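Local coordinates for monosaccharide ABC transporter substrate-binding protein, CUT2 family (Bradyrhizobium sp., PDB 4YHS), which probably binds a sugar-like solute in the periplasm and delivers it to an ABC importer of the CUT2 family, at residues L234-L239 against Q259-E264; A158-S163 against V307-R312. All coordinates share one frame; numbering follows the deposited sequence.

Contact 1: L234-L239 against Q259-E264; sequences LVEDAL and QGLIRE
L261 reaches out of helix 252-264 and sets its branched end against V235 and E236 of helix 228-241. CD1 does most of the touching. CD1 of L261 lies 3.9 Å from CB of V235, and CG1 of V235 is also close to it. On the E236 side, CD1 of L261 is 3.8 Å from CG of E236. The side chain of L261 crosses that of E236 at about a right angle. In V235, CG1 is anti to the backbone N (chi1 173°), which places this methyl near CD1 of L261. A second, looser apolar touch lies one turn further along helix 228-241, where CD1 of L239 faces CD1 of I262 at 4.2 Å. V235, L239 and I262 are buried. These helices lie beside the parallel sheet 216-218, 186-191, 247-250, 272-275, in the alternating strand-helix pattern of a periplasmic binding protein lobe. V235 also packs on F191 of strand 186-191, and I262 on L273 of strand 272-275. The short axes stay 10.6 Å apart and cross at -36°. With an alanine at L261, V235 and CG of E236 would probably lose their apolar partner and a gap would open between the helices. The other side of L261 is more polar. There CD2 of L261 comes within 3.8 Å of OE2 of E236, whose extended chain runs along the partly exposed margin of the contact. CG of E236 is also near this methyl, 4.1 Å from CD2 of L261.

Contact 2: A158-S163 against V307-R312; sequences AKSLVS and VDQAVR
Q309 of helix 299-314 extends its amide to the backbone of strand 158-160. The contact is helix-on-sheet packing in the alpha/beta lobe of a periplasmic binding protein. Strand 158-160 lies between strands 144-147 and 322-331, and the short helix axis runs nearly antiparallel to it, at 162°. Along the helix, V307 and D308 come first, and neither touches the strand segment. Q309 follows and carries the contact. CG sits beside the backbone N (chi1 -81°), and the extended chain beyond it takes the amide to the strand. NE2 of Q309 gives a nearly straight hydrogen bond to O of K159, 3.1 Å long with an N-H...O angle of 175°. The acceptor lies in the plane of the Q309 amide, yet NE2 stands well above the carbonyl plane of K159. NE2 also bonds to V320 O, so two backbone carbonyls hold this buried amide nitrogen and should fix the amide's rotation. CB of A158 lies 3.7 Å from both NE2 and CD of Q309. CB of S160 is near the other end of the amide, 3.6 Å from OE1 of Q309. The hydroxyl of S160 is bonded to Q302 O, one of the earlier residues of the same helix. A310 comes next, and its side chain packs on I145 of strand 144-147. R312 closes the segment with a salt bridge one turn back, NE of R312 lying 2.8 Å from OD2 of D308. The nitrogen approaches on the syn side but tilted well out of the carboxylate plane, while OD2 of D308 lies in the guanidinium plane of R312.

How the contacts relate
The two contacts lie on opposite sides of the chain's centre, with their own centres 40 Å apart and nearest atoms about 21 Å apart. They do not touch. Contact 1 joins two helices beside the four-stranded parallel sheet. Contact 2 joins a strand of the larger mixed sheet to helix 299-314. Each thus belongs to a different sheet and lobe. In chain order, 158-163 comes first, then both segments of contact 1, then 307-312. The chain therefore leaves one lobe, builds part of the other and returns. This is consistent with the two-lobed fold of solute-binding proteins, which generally hold their ligand between the lobes.

Contact 1: L234-L239 against Q259-E264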
loop_
_atom_site.group_PDB
_atom_site.type_symbol
_atom_site.label_atom_id
_atom_site.label_comp_id
_atom_site.label_asym_id
_atom_site.label_seq_id
_atom_site.Cartn_x
_atom_site.Cartn_y
_atom_site.Cartn_z
ATOM N N LEU A 234 -2.684 -8.478 22.765
ATOM C CA LEU A 234 -3.901 -7.671 22.653
ATOM C C LEU A 234 -5.123 -8.532 22.265
ATOM O O LEU A 234 -6.206 -8.398 22.842
ATOM C CB LEU A 234 -3.711 -6.549 21.628
ATOM C CG LEU A 234 -2.628 -5.514 21.953
ATOM C CD1 LEU A 234 -2.373 -4.591 20.747
ATOM C CD2 LEU A 234 -2.945 -4.733 23.219
ATOM N N VAL A 235 -4.959 -9.390 21.270
ATOM C CA VAL A 235 -6.080 -10.221 20.820
ATOM C C VAL A 235 -6.475 -11.199 21.928
ATOM O O VAL A 235 -7.669 -11.374 22.215
ATOM C CB VAL A 235 -5.748 -10.971 19.520
ATOM C CG1 VAL A 235 -6.865 -11.961 19.172
ATOM C CG2 VAL A 235 -5.562 -10.014 18.382
ATOM N N GLU A 236 -5.488 -11.805 22.584
ATOM C CA GLU A 236 -5.767 -12.702 23.715
ATOM C C GLU A 236 -6.624 -12.004 24.762
ATOM O O GLU A 236 -7.676 -12.500 25.179
ATOM C CB GLU A 236 -4.473 -13.195 24.359
ATOM C CG GLU A 236 -3.694 -14.198 23.540
ATOM C CD GLU A 236 -2.296 -14.427 24.092
ATOM O OE1 GLU A 236 -2.175 -14.609 25.321
ATOM O OE2 GLU A 236 -1.321 -14.408 23.304
ATOM N N ASP A 237 -6.172 -10.825 25.175
ATOM C CA ASP A 237 -6.847 -10.073 26.209
ATOM C C ASP A 237 -8.266 -9.714 25.790
ATOM O O ASP A 237 -9.178 -9.768 26.612
ATOM C CB ASP A 237 -6.054 -8.806 26.548
ATOM C CG ASP A 237 -4.785 -9.099 27.331
ATOM O OD1 ASP A 237 -4.628 -10.224 27.861
ATOM O OD2 ASP A 237 -3.943 -8.180 27.412
ATOM N N ALA A 238 -8.450 -9.408 24.503
ATOM C CA ALA A 238 -9.767 -9.053 23.992
ATOM C C ALA A 238 -10.719 -10.259 24.039
ATOM O O ALA A 238 -11.868 -10.132 24.471
ATOM C CB ALA A 238 -9.658 -8.513 22.584
ATOM N N LEU A 239 -10.228 -11.415 23.612
ATOM C CA LEU A 239 -11.044 -12.632 23.618
ATOM C C LEU A 239 -11.445 -12.993 25.033
ATOM O O LEU A 239 -12.546 -13.495 25.272
ATOM C CB LEU A 239 -10.279 -13.780 22.954
ATOM C CG LEU A 239 -10.058 -13.579 21.445
ATOM C CD1 LEU A 239 -9.170 -14.631 20.852
ATOM C CD2 LEU A 239 -11.373 -13.549 20.686
ATOM N N GLN A 259 -4.253 -16.139 13.962
ATOM C CA GLN A 259 -4.609 -17.459 13.409
ATOM C C GLN A 259 -4.315 -18.571 14.413
ATOM O O GLN A 259 -5.132 -19.497 14.640
ATOM C CB GLN A 259 -3.849 -17.709 12.116
ATOM C CG GLN A 259 -4.097 -16.747 10.994
ATOM C CD GLN A 259 -3.183 -17.052 9.834
ATOM O OE1 GLN A 259 -3.607 -17.587 8.803
ATOM N NE2 GLN A 259 -1.908 -16.740 10.007
ATOM N N GLY A 260 -3.142 -18.485 15.040
ATOM C CA GLY A 260 -2.709 -19.510 15.982
ATOM C C GLY A 260 -3.500 -19.491 17.268
ATOM O O GLY A 260 -3.819 -20.542 17.865
ATOM N N LEU A 261 -3.796 -18.278 17.732
ATOM C CA LEU A 261 -4.640 -18.074 18.911
ATOM C C LEU A 261 -6.040 -18.621 18.703
ATOM O O LEU A 261 -6.626 -19.260 19.589
ATOM C CB LEU A 261 -4.739 -16.573 19.247
ATOM C CG LEU A 261 -3.441 -15.781 19.326
ATOM C CD1 LEU A 261 -3.755 -14.348 19.745
ATOM C CD2 LEU A 261 -2.454 -16.422 20.279
ATOM N N ILE A 262 -6.602 -18.339 17.536
ATOM C CA ILE A 262 -7.929 -18.874 17.205
ATOM C C ILE A 262 -7.880 -20.394 17.212
ATOM O O ILE A 262 -8.754 -21.057 17.756
ATOM C CB ILE A 262 -8.422 -18.366 15.818
ATOM C CG1 ILE A 262 -8.716 -16.868 15.859
ATOM C CG2 ILE A 262 -9.666 -19.120 15.346
ATOM C CD1 ILE A 262 -9.519 -16.386 17.021
ATOM N N ARG A 263 -6.866 -20.950 16.572
ATOM C CA ARG A 263 -6.724 -22.393 16.546
ATOM C C ARG A 263 -6.658 -22.974 17.967
ATOM O O ARG A 263 -7.411 -23.903 18.315
ATOM C CB ARG A 263 -5.480 -22.779 15.741
ATOM C CG ARG A 263 -5.369 -24.283 15.461
ATOM C CD ARG A 263 -4.064 -24.621 14.765
ATOM N NE ARG A 263 -2.924 -24.201 15.578
ATOM C CZ ARG A 263 -2.097 -23.201 15.295
ATOM N NH1 ARG A 263 -1.111 -22.940 16.141
ATOM N NH2 ARG A 263 -2.231 -22.471 14.181
ATOM N N GLU A 264 -5.786 -22.411 18.795
ATOM C CA GLU A 264 -5.529 -22.957 20.122
ATOM C C GLU A 264 -6.761 -22.881 21.013
ATOM O O GLU A 264 -7.030 -23.787 21.812
ATOM C CB GLU A 264 -4.348 -22.220 20.768
ATOM C CG GLU A 264 -2.975 -22.545 20.143
ATOM C CD GLU A 264 -2.813 -24.018 19.755
ATOM O OE1 GLU A 264 -2.993 -24.894 20.634
ATOM O OE2 GLU A 264 -2.511 -24.298 18.570
#

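Contact 2: A158-S163 against V307-R312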
loop_
_atom_site.group_PDB
_atom_site.type_symbol
_atom_site.label_atom_id
_atom_site.label_comp_id
_atom_site.label_asym_id
_atom_site.label_seq_id
_atom_site.Cartn_x
_atom_site.Cartn_y
_atom_site.Cartn_z
ATOM N N ALA A 158 4.429 14.154 -10.057
ATOM C CA ALA A 158 3.324 13.186 -10.066
ATOM C C ALA A 158 3.374 12.346 -8.806
ATOM O O ALA A 158 4.448 12.152 -8.257
ATOM C CB ALA A 158 3.387 12.257 -11.263
ATOM N N LYS A 159 2.202 11.848 -8.393
ATOM C CA LYS A 159 2.084 10.896 -7.295
ATOM C C LYS A 159 1.521 9.572 -7.783
ATOM O O LYS A 159 0.591 9.529 -8.599
ATOM C CB LYS A 159 1.200 11.459 -6.185
ATOM C CG LYS A 159 1.735 12.735 -5.527
ATOM C CD LYS A 159 0.764 13.320 -4.523
ATOM C CE LYS A 159 1.348 14.579 -3.893
ATOM N NZ LYS A 159 2.341 14.224 -2.846
ATOM N N SER A 160 2.105 8.493 -7.274
ATOM C CA SER A 160 1.596 7.127 -7.447
ATOM C C SER A 160 1.485 6.515 -6.058
ATOM O O SER A 160 2.478 6.013 -5.499
ATOM C CB SER A 160 2.529 6.312 -8.319
ATOM O OG SER A 160 2.001 5.025 -8.540
ATOM N N LEU A 161 0.290 6.567 -5.495
ATOM C CA LEU A 161 0.106 6.146 -4.131
ATOM C C LEU A 161 -1.372 6.020 -3.775
ATOM O O LEU A 161 -2.264 6.399 -4.554
ATOM C CB LEU A 161 0.791 7.141 -3.187
ATOM C CG LEU A 161 0.642 8.624 -3.524
ATOM C CD1 LEU A 161 -0.747 9.124 -3.223
ATOM C CD2 LEU A 161 1.683 9.427 -2.710
ATOM N N VAL A 162 -1.627 5.459 -2.594
ATOM C CA VAL A 162 -3.001 5.355 -2.076
ATOM C C VAL A 162 -3.089 5.965 -0.687
ATOM O O VAL A 162 -2.060 6.364 -0.118
ATOM C CB VAL A 162 -3.484 3.885 -2.021
ATOM C CG1 VAL A 162 -3.244 3.212 -3.371
ATOM C CG2 VAL A 162 -2.785 3.101 -0.894
ATOM N N SER A 163 -4.320 6.064 -0.170
ATOM C CA SER A 163 -4.587 6.539 1.201
ATOM C C SER A 163 -4.945 5.416 2.150
ATOM O O SER A 163 -5.763 4.556 1.791
ATOM C CB SER A 163 -5.748 7.549 1.191
ATOM O OG SER A 163 -6.115 7.929 2.513
ATOM N N VAL A 307 6.842 4.499 -12.889
ATOM C CA VAL A 307 7.729 4.411 -14.032
ATOM C C VAL A 307 7.035 4.962 -15.273
ATOM O O VAL A 307 7.621 5.779 -16.002
ATOM C CB VAL A 307 8.191 2.965 -14.289
ATOM C CG1 VAL A 307 8.939 2.827 -15.642
ATOM C CG2 VAL A 307 9.078 2.497 -13.150
ATOM N N ASP A 308 5.798 4.530 -15.519
ATOM C CA ASP A 308 5.052 5.035 -16.675
ATOM C C ASP A 308 4.885 6.551 -16.644
ATOM O O ASP A 308 5.088 7.240 -17.651
ATOM C CB ASP A 308 3.670 4.390 -16.767
ATOM C CG ASP A 308 2.940 4.774 -18.054
ATOM O OD1 ASP A 308 3.499 4.526 -19.136
ATOM O OD2 ASP A 308 1.820 5.332 -17.999
ATOM N N GLN A 309 4.524 7.074 -15.479
ATOM C CA GLN A 309 4.427 8.503 -15.294
ATOM C C GLN A 309 5.751 9.226 -15.659
ATOM O O GLN A 309 5.749 10.244 -16.368
ATOM C CB GLN A 309 4.055 8.812 -13.844
ATOM C CG GLN A 309 2.564 8.679 -13.485
ATOM C CD GLN A 309 2.350 8.757 -12.003
ATOM O OE1 GLN A 309 3.223 8.358 -11.230
ATOM N NE2 GLN A 309 1.223 9.318 -11.588
ATOM N N ALA A 310 6.870 8.721 -15.146
ATOM C CA ALA A 310 8.164 9.345 -15.398
ATOM C C ALA A 310 8.427 9.420 -16.890
ATOM O O ALA A 310 8.833 10.456 -17.405
ATOM C CB ALA A 310 9.279 8.591 -14.723
ATOM N N VAL A 311 8.195 8.310 -17.578
ATOM C CA VAL A 311 8.468 8.236 -19.018
ATOM C C VAL A 311 7.566 9.223 -19.765
ATOM O O VAL A 311 8.032 9.986 -20.615
ATOM C CB VAL A 311 8.287 6.783 -19.523
ATOM C CG1 VAL A 311 8.375 6.704 -21.058
ATOM C CG2 VAL A 311 9.374 5.868 -18.865
ATOM N N ARG A 312 6.291 9.261 -19.408
ATOM C CA ARG A 312 5.350 10.162 -20.095
ATOM C C ARG A 312 5.792 11.629 -19.949
ATOM O O ARG A 312 5.765 12.398 -20.920
ATOM C CB ARG A 312 3.922 9.977 -19.557
ATOM C CG ARG A 312 3.229 8.699 -20.009
ATOM C CD ARG A 312 1.905 8.439 -19.239
ATOM N NE ARG A 312 1.174 7.332 -19.847
ATOM C CZ ARG A 312 0.480 7.420 -20.979
ATOM N NH1 ARG A 312 0.412 8.582 -21.637
ATOM N NH2 ARG A 312 -0.156 6.346 -21.467
#